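PDB 3MCU: dipicolinate synthase, B chain from Bacillus cereus, which probably acts together with its partner subunit DpaA to oxidise dihydrodipicolinate to dipicolinate with NADP(+) during sporulation. Local coordinates for residues E35-V40 with T65-N71; M98-N103 with N140-L144. One frame throughout, in Å; residues are numbered along the deposited sequence.

Contact 1: residues E35-V40 with T65-N71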
ATOM      1  N   GLU D  35      -6.154  14.892 -33.964  1.00 32.24           N
ATOM      2  CA  GLU D  35      -5.711  16.196 -33.511  1.00 32.16           C
ATOM      3  C   GLU D  35      -4.784  15.964 -32.314  1.00 32.06           C
ATOM      4  O   GLU D  35      -5.198  15.408 -31.298  1.00 30.86           O
ATOM      5  CB  GLU D  35      -6.933  17.030 -33.128  1.00 30.55           C
ATOM      6  CG  GLU D  35      -6.639  18.404 -32.569  1.00 34.03           C
ATOM      7  CD  GLU D  35      -7.902  19.083 -32.033  1.00 34.75           C
ATOM      8  OE1 GLU D  35      -7.974  19.352 -30.814  1.00 31.09           O
ATOM      9  OE2 GLU D  35      -8.827  19.326 -32.833  1.00 36.16           O
ATOM     10  N   VAL D  36      -3.531  16.379 -32.438  1.00 31.95           N
ATOM     11  CA  VAL D  36      -2.521  16.090 -31.421  1.00 32.02           C
ATOM     12  C   VAL D  36      -2.115  17.306 -30.582  1.00 32.52           C
ATOM     13  O   VAL D  36      -1.620  18.286 -31.132  1.00 34.95           O
ATOM     14  CB  VAL D  36      -1.273  15.516 -32.094  1.00 32.65           C
ATOM     15  CG1 VAL D  36      -0.218  15.132 -31.065  1.00 33.98           C
ATOM     16  CG2 VAL D  36      -1.660  14.328 -32.923  1.00 35.03           C
ATOM     17  N   ARG D  37      -2.326  17.243 -29.259  1.00 29.26           N
ATOM     18  CA  ARG D  37      -1.912  18.328 -28.364  1.00 29.82           C
ATOM     19  C   ARG D  37      -0.693  17.928 -27.546  1.00 29.73           C
ATOM     20  O   ARG D  37      -0.799  17.119 -26.620  1.00 28.91           O
ATOM     21  CB  ARG D  37      -3.036  18.760 -27.400  1.00 30.57           C
ATOM     22  CG  ARG D  37      -4.466  18.504 -27.859  1.00 32.47           C
ATOM     23  CD  ARG D  37      -5.071  19.585 -28.762  1.00 35.23           C
ATOM     24  NE  ARG D  37      -5.137  20.911 -28.150  1.00 39.80           N
ATOM     25  CZ  ARG D  37      -6.066  21.834 -28.406  1.00 32.37           C
ATOM     26  NH1 ARG D  37      -7.068  21.596 -29.244  1.00 30.77           N
ATOM     27  NH2 ARG D  37      -5.986  23.007 -27.805  1.00 32.90           N
ATOM     28  N   PRO D  38       0.470  18.499 -27.872  1.00 31.84           N
ATOM     29  CA  PRO D  38       1.699  18.142 -27.146  1.00 33.31           C
ATOM     30  C   PRO D  38       1.732  18.707 -25.728  1.00 31.54           C
ATOM     31  O   PRO D  38       1.305  19.834 -25.486  1.00 29.70           O
ATOM     32  CB  PRO D  38       2.816  18.779 -27.987  1.00 34.35           C
ATOM     33  CG  PRO D  38       2.174  19.157 -29.288  1.00 36.47           C
ATOM     34  CD  PRO D  38       0.736  19.433 -28.977  1.00 33.42           C
ATOM     35  N   VAL D  39       2.251  17.906 -24.807  1.00 31.31           N
ATOM     36  CA  VAL D  39       2.444  18.327 -23.427  1.00 31.03           C
ATOM     37  C   VAL D  39       3.884  18.016 -23.021  1.00 34.57           C
ATOM     38  O   VAL D  39       4.336  16.871 -23.115  1.00 30.03           O
ATOM     39  CB  VAL D  39       1.461  17.593 -22.489  1.00 28.66           C
ATOM     40  CG1 VAL D  39       1.531  18.157 -21.075  1.00 30.23           C
ATOM     41  CG2 VAL D  39       0.044  17.694 -23.031  1.00 30.39           C
ATOM     42  N   VAL D  40       4.616  19.040 -22.604  1.00 36.58           N
ATOM     43  CA  VAL D  40       6.000  18.844 -22.182  1.00 42.84           C
ATOM     44  C   VAL D  40       6.156  19.115 -20.694  1.00 43.98           C
ATOM     45  O   VAL D  40       5.704  20.147 -20.184  1.00 45.80           O
ATOM     46  CB  VAL D  40       6.986  19.734 -22.971  1.00 45.41           C
ATOM     47  CG1 VAL D  40       6.945  19.383 -24.435  1.00 48.97           C
ATOM     48  CG2 VAL D  40       6.646  21.200 -22.785  1.00 47.77           C
ATOM     49  N   THR D  65       2.166  19.504 -35.211  1.00 52.92           N
ATOM     50  CA  THR D  65       0.837  19.345 -34.630  1.00 46.80           C
ATOM     51  C   THR D  65      -0.084  20.536 -34.877  1.00 46.97           C
ATOM     52  O   THR D  65      -1.302  20.388 -34.913  1.00 43.04           O
ATOM     53  CB  THR D  65       0.925  19.087 -33.113  1.00 44.47           C
ATOM     54  OG1 THR D  65       1.573  20.192 -32.476  1.00 44.05           O
ATOM     55  CG2 THR D  65       1.712  17.812 -32.841  1.00 42.19           C
ATOM     56  N   GLY D  66       0.499  21.716 -35.044  1.00 48.21           N
ATOM     57  CA  GLY D  66      -0.288  22.924 -35.165  1.00 45.10           C
ATOM     58  C   GLY D  66      -0.775  23.455 -33.823  1.00 47.15           C
ATOM     59  O   GLY D  66      -1.693  24.281 -33.762  1.00 46.46           O
ATOM     60  N   PHE D  67      -0.171  22.977 -32.739  1.00 44.60           N
ATOM     61  CA  PHE D  67      -0.476  23.505 -31.411  1.00 44.61           C
ATOM     62  C   PHE D  67       0.793  23.782 -30.633  1.00 46.88           C
ATOM     63  O   PHE D  67       1.757  23.022 -30.706  1.00 47.80           O
ATOM     64  CB  PHE D  67      -1.393  22.565 -30.618  1.00 40.75           C
ATOM     65  CG  PHE D  67      -2.777  22.464 -31.176  1.00 40.19           C
ATOM     66  CD1 PHE D  67      -3.753  23.377 -30.815  1.00 40.13           C
ATOM     67  CD2 PHE D  67      -3.102  21.467 -32.071  1.00 39.05           C
ATOM     68  CE1 PHE D  67      -5.023  23.294 -31.331  1.00 38.02           C
ATOM     69  CE2 PHE D  67      -4.380  21.375 -32.593  1.00 39.04           C
ATOM     70  CZ  PHE D  67      -5.341  22.292 -32.220  1.00 38.02           C
ATOM     71  N   LYS D  68       0.792  24.890 -29.907  1.00 47.12           N
ATOM     72  CA  LYS D  68       1.855  25.181 -28.966  1.00 50.20           C
ATOM     73  C   LYS D  68       1.807  24.116 -27.884  1.00 44.95           C
ATOM     74  O   LYS D  68       0.736  23.749 -27.412  1.00 42.46           O
ATOM     75  CB  LYS D  68       1.675  26.574 -28.362  1.00 49.25           C
ATOM     76  CG  LYS D  68       0.302  26.800 -27.732  1.00 53.35           C
ATOM     77  CD  LYS D  68      -0.828  26.756 -28.763  1.00 53.09           C
ATOM     78  CE  LYS D  68      -2.164  26.423 -28.094  1.00 52.78           C
ATOM     79  NZ  LYS D  68      -3.285  26.335 -29.075  1.00 51.20           N
ATOM     80  N   ALA D  69       2.969  23.598 -27.517  1.00 45.54           N
ATOM     81  CA  ALA D  69       3.046  22.588 -26.473  1.00 43.10           C
ATOM     82  C   ALA D  69       2.576  23.159 -25.150  1.00 41.09           C
ATOM     83  O   ALA D  69       2.912  24.285 -24.791  1.00 47.05           O
ATOM     84  CB  ALA D  69       4.464  22.061 -26.340  1.00 44.01           C
ATOM     85  N   ILE D  70       1.785  22.383 -24.428  1.00 38.13           N
ATOM     86  CA  ILE D  70       1.411  22.780 -23.084  1.00 37.33           C
ATOM     87  C   ILE D  70       2.642  22.535 -22.218  1.00 39.26           C
ATOM     88  O   ILE D  70       3.267  21.473 -22.306  1.00 38.82           O
ATOM     89  CB  ILE D  70       0.148  22.025 -22.608  1.00 35.30           C
ATOM     90  CG1 ILE D  70      -1.076  22.558 -23.374  1.00 31.56           C
ATOM     91  CG2 ILE D  70      -0.051  22.170 -21.107  1.00 32.41           C
ATOM     92  CD1 ILE D  70      -2.329  21.712 -23.251  1.00 28.11           C
ATOM     93  N   ASN D  71       3.023  23.539 -21.430  1.00 39.69           N
ATOM     94  CA  ASN D  71       4.295  23.503 -20.717  1.00 43.05           C
ATOM     95  C   ASN D  71       4.206  24.086 -19.316  1.00 44.25           C
ATOM     96  O   ASN D  71       5.213  24.461 -18.728  1.00 49.32           O
ATOM     97  CB  ASN D  71       5.372  24.245 -21.505  1.00 49.24           C
ATOM     98  CG  ASN D  71       5.013  25.699 -21.751  1.00 50.18           C
ATOM     99  OD1 ASN D  71       4.002  26.193 -21.258  1.00 48.32           O
ATOM    100  ND2 ASN D  71       5.851  26.394 -22.513  1.00 54.50           N
TER
HETATM  101  O   HOH W   1      -0.807  21.389 -26.980  1.00 31.65           O

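Contact 2: residues M98-N103 with N140-L144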
HETATM    1  N   MSE D  98       5.997   7.764 -13.485  1.00 24.68           N
HETATM    2  CA  MSE D  98       5.105   6.637 -13.228  1.00 24.54           C
HETATM    3  C   MSE D  98       4.751   6.519 -11.737  1.00 23.44           C
HETATM    4  O   MSE D  98       3.604   6.264 -11.366  1.00 22.63           O
HETATM    5  CB  MSE D  98       5.749   5.332 -13.699  1.00 22.07           C
HETATM    6  CG  MSE D  98       4.873   4.127 -13.407  1.00 26.18           C
HETATM    7 SE   MSE D  98       5.414   2.504 -14.345  1.00 39.71          SE
HETATM    8  CE  MSE D  98       6.949   2.029 -13.226  1.00 26.44           C
ATOM      9  N   SER D  99       5.753   6.678 -10.890  1.00 22.64           N
ATOM     10  CA  SER D  99       5.548   6.670  -9.456  1.00 23.60           C
ATOM     11  C   SER D  99       4.642   7.815  -9.045  1.00 20.86           C
ATOM     12  O   SER D  99       3.706   7.629  -8.270  1.00 21.69           O
ATOM     13  CB  SER D  99       6.889   6.790  -8.730  1.00 25.14           C
ATOM     14  OG  SER D  99       6.672   6.995  -7.345  1.00 26.50           O
ATOM     15  N   LYS D 100       4.915   9.004  -9.566  1.00 21.38           N
ATOM     16  CA  LYS D 100       4.089  10.162  -9.246  1.00 24.81           C
ATOM     17  C   LYS D 100       2.640   9.990  -9.743  1.00 25.56           C
ATOM     18  O   LYS D 100       1.683  10.247  -9.002  1.00 23.77           O
ATOM     19  CB  LYS D 100       4.730  11.447  -9.783  1.00 28.25           C
ATOM     20  CG  LYS D 100       5.903  11.965  -8.928  1.00 33.07           C
ATOM     21  CD  LYS D 100       6.729  13.032  -9.657  1.00 33.83           C
ATOM     22  CE  LYS D 100       7.669  13.747  -8.686  1.00 41.71           C
ATOM     23  NZ  LYS D 100       8.954  14.206  -9.300  1.00 46.30           N
ATOM     24  N   PHE D 101       2.484   9.544 -10.989  1.00 21.27           N
ATOM     25  CA  PHE D 101       1.165   9.231 -11.537  1.00 20.32           C
ATOM     26  C   PHE D 101       0.427   8.238 -10.629  1.00 21.00           C
ATOM     27  O   PHE D 101      -0.708   8.495 -10.223  1.00 20.37           O
ATOM     28  CB  PHE D 101       1.287   8.675 -12.967  1.00 20.40           C
ATOM     29  CG  PHE D 101      -0.028   8.580 -13.702  1.00 22.75           C
ATOM     30  CD1 PHE D 101      -1.006   9.537 -13.524  1.00 21.98           C
ATOM     31  CD2 PHE D 101      -0.270   7.547 -14.582  1.00 22.93           C
ATOM     32  CE1 PHE D 101      -2.203   9.457 -14.188  1.00 21.56           C
ATOM     33  CE2 PHE D 101      -1.463   7.461 -15.260  1.00 20.61           C
ATOM     34  CZ  PHE D 101      -2.431   8.407 -15.068  1.00 20.56           C
ATOM     35  N   ALA D 102       1.064   7.114 -10.298  1.00 19.24           N
ATOM     36  CA  ALA D 102       0.408   6.081  -9.472  1.00 20.03           C
ATOM     37  C   ALA D 102      -0.046   6.623  -8.126  1.00 22.97           C
ATOM     38  O   ALA D 102      -1.022   6.142  -7.558  1.00 23.30           O
ATOM     39  CB  ALA D 102       1.318   4.902  -9.244  1.00 19.56           C
ATOM     40  N   ASN D 103       0.676   7.611  -7.614  1.00 21.88           N
ATOM     41  CA  ASN D 103       0.349   8.190  -6.317  1.00 25.26           C
ATOM     42  C   ASN D 103      -0.531   9.437  -6.416  1.00 25.99           C
ATOM     43  O   ASN D 103      -0.859  10.047  -5.407  1.00 27.40           O
ATOM     44  CB  ASN D 103       1.624   8.479  -5.521  1.00 25.04           C
ATOM     45  CG  ASN D 103       2.302   7.214  -5.044  1.00 26.83           C
ATOM     46  OD1 ASN D 103       3.408   6.885  -5.478  1.00 28.82           O
ATOM     47  ND2 ASN D 103       1.629   6.474  -4.174  1.00 27.97           N
ATOM     48  N   ASN D 140       3.950   0.218  -8.276  1.00 20.31           N
ATOM     49  CA  ASN D 140       3.337   1.376  -8.919  1.00 20.43           C
ATOM     50  C   ASN D 140       2.794   1.019 -10.288  1.00 21.69           C
ATOM     51  O   ASN D 140       1.685   1.410 -10.653  1.00 19.87           O
ATOM     52  CB  ASN D 140       4.342   2.523  -9.012  1.00 22.07           C
ATOM     53  CG  ASN D 140       4.612   3.161  -7.650  1.00 24.19           C
ATOM     54  OD1 ASN D 140       3.700   3.263  -6.816  1.00 21.33           O
ATOM     55  ND2 ASN D 140       5.847   3.579  -7.420  1.00 21.90           N
ATOM     56  N   LEU D 141       3.593   0.259 -11.032  1.00 22.04           N
ATOM     57  CA  LEU D 141       3.202  -0.242 -12.328  1.00 22.57           C
ATOM     58  C   LEU D 141       1.884  -1.010 -12.207  1.00 21.08           C
ATOM     59  O   LEU D 141       0.920  -0.730 -12.919  1.00 21.05           O
ATOM     60  CB  LEU D 141       4.318  -1.138 -12.892  1.00 22.95           C
ATOM     61  CG  LEU D 141       4.304  -1.447 -14.395  1.00 26.36           C
ATOM     62  CD1 LEU D 141       5.684  -2.020 -14.857  1.00 28.25           C
ATOM     63  CD2 LEU D 141       3.197  -2.398 -14.729  1.00 23.73           C
HETATM   64  N   MSE D 142       1.848  -1.983 -11.306  1.00 21.61           N
HETATM   65  CA  MSE D 142       0.669  -2.836 -11.162  1.00 22.13           C
HETATM   66  C   MSE D 142      -0.547  -2.113 -10.627  1.00 21.90           C
HETATM   67  O   MSE D 142      -1.665  -2.516 -10.928  1.00 21.77           O
HETATM   68  CB  MSE D 142       0.961  -4.065 -10.300  1.00 20.66           C
HETATM   69  CG  MSE D 142       1.842  -5.081 -11.000  1.00 25.40           C
HETATM   70 SE   MSE D 142       1.101  -5.616 -12.725  1.00 45.45          SE
HETATM   71  CE  MSE D 142       2.179  -7.253 -12.905  1.00 36.57           C
ATOM     72  N   ARG D 143      -0.340  -1.058  -9.841  1.00 19.95           N
ATOM     73  CA  ARG D 143      -1.468  -0.306  -9.301  1.00 21.74           C
ATOM     74  C   ARG D 143      -2.172   0.370 -10.481  1.00 22.24           C
ATOM     75  O   ARG D 143      -3.400   0.331 -10.598  1.00 20.26           O
ATOM     76  CB  ARG D 143      -1.026   0.715  -8.219  1.00 23.15           C
ATOM     77  CG  ARG D 143      -2.166   1.628  -7.702  1.00 28.21           C
ATOM     78  CD  ARG D 143      -1.742   2.519  -6.503  1.00 30.18           C
ATOM     79  NE  ARG D 143      -0.999   1.731  -5.524  1.00 34.74           N
ATOM     80  CZ  ARG D 143       0.287   1.918  -5.203  1.00 36.45           C
ATOM     81  NH1 ARG D 143       1.001   2.910  -5.745  1.00 29.59           N
ATOM     82  NH2 ARG D 143       0.861   1.116  -4.316  1.00 36.96           N
ATOM     83  N   LEU D 144      -1.375   0.947 -11.376  1.00 21.27           N
ATOM     84  CA  LEU D 144      -1.882   1.569 -12.597  1.00 20.05           C
ATOM     85  C   LEU D 144      -2.543   0.560 -13.538  1.00 21.59           C
ATOM     86  O   LEU D 144      -3.657   0.790 -14.028  1.00 21.97           O
ATOM     87  CB  LEU D 144      -0.756   2.294 -13.330  1.00 19.79           C
ATOM     88  CG  LEU D 144      -0.179   3.509 -12.600  1.00 20.00           C
ATOM     89  CD1 LEU D 144       1.138   3.988 -13.230  1.00 18.91           C
ATOM     90  CD2 LEU D 144      -1.200   4.627 -12.550  1.00 18.59           C
TER

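Contact 1: residues E35-V40 with T65-N71
The ring of Pro38 reaches toward the hydroxyl of Thr65 at the tightly packed, buried side of this contact, where the chain leaving helix 57-65 closes against edge strand 35-40. The ring carbon CG of Pro38 lies 3.4 Å from OG1 of Thr65, while the methyl CG2 of Thr65 crosses to CG1 of Val36 at 3.7 Å. With chi1 at 60°, OG1 sits between the backbone N and the carbonyl carbon, placed to accept from the backbone N of Phe67 in an ST turn; the same hydroxyl is also hydrogen-bonded to the backbone O of Ile61. Farther along, Ile70 forms a single bridge with Val39: its N donates to the O of Pro38 at 2.8 Å, and its O accepts a nearly straight bond from the N of Val40, also 2.8 Å. A water donates to the O of both Pro38 and Lys68, linking the two backbones.

The other side faces solvent and is more polar, though its stack is close. The bent chain of Arg37 lays its guanidinium over one face of the Phe67 ring, planes 21° apart, with CZ 3.9 Å from the ring centroid, a cation-pi stack. Glu35 OE1 receives Arg37 NH1 at 2.9 Å, in the guanidinium plane but from above the carboxylate, and is shared with Arg7 of the neighbouring strand. Lys68 NZ approaches NH2 of Arg37 to 4.5 Å, a like charge that the carboxylate probably offsets. The chemistry thus implies a division of labour: backbone bonds and apolar contacts fix the connection to the sheet edge, while the stack and salt bridge hold a partly exposed arginine flat.

Contact 2: residues M98-N103 with N140-L144
Two complementary torsions bring Met98 and Leu144 together: CG of the selenomethionine stands anti to its own N (chi1 178°), which sends the chain out toward helix 138-145, whereas CG of Leu144 stands anti to the carbonyl carbon (chi1 -66°), which turns its two methyls back toward helix 95-102. CD1 of Leu144 then meets CG of Met98 at 3.7 Å, and CD2 of Leu144 reaches CD2 of the Phe101 ring at the same 3.7 Å, so one leucine fork straddles two side chains about a helical turn apart. The extended chain carries the selenium of Met98 to 4.1 Å from CB of Leu141, and the bend at chi3 brings CE to that same CB.

Ala102 points toward the other helix, and its small CB lies 3.9 Å from CG of Leu144. The axes of the short helical segments approach to 9.1 Å and cross at 47°. Phe101 and Leu144 both continue inward to Leu126 and Ile150, so the helices pack together against strands 124-130 and 150-156.

Beside Ala102 the contact turns polar. Asn140 OD1 lies 3.8 Å from CB of Ala102 and takes a weak bond from NH1 of Arg143, one turn along; Asn140 ND2 is held by OD1 of Asn137. No hydrogen bond joins 98-103 to 140-144. Cohesion here therefore comes from apolar packing, and the chemistry implies that the buried polar groups of Ser99 and Asn140 find partners outside this pairing: Ser99 OG in the backbone O of Asn103 of a neighbouring subunit, Asn140 chiefly in Asn137, with a weak bond from ND2 to that same backbone O across the interface.

How the contacts relate
Contacts 1 and 2 lie on opposite sides of the chain's centre, their own centres 24 Å apart and their nearest atoms about 12 Å apart, and they follow in series along the chain. The central sheet relates them. Contact 1 ties a connection to edge strand 35-40, while contact 2 packs two helices over strands 124-130 and 150-156 toward the other end; strands 7-12 and 87-94 lie between. Their surroundings differ too: no other chain of the assembly touches the segments of contact 1, whereas those of contact 2 meet three further subunits. Neither contact includes a residue assigned to substrate or cofactor binding, and both are best read as packing within the flavoprotein-family fold.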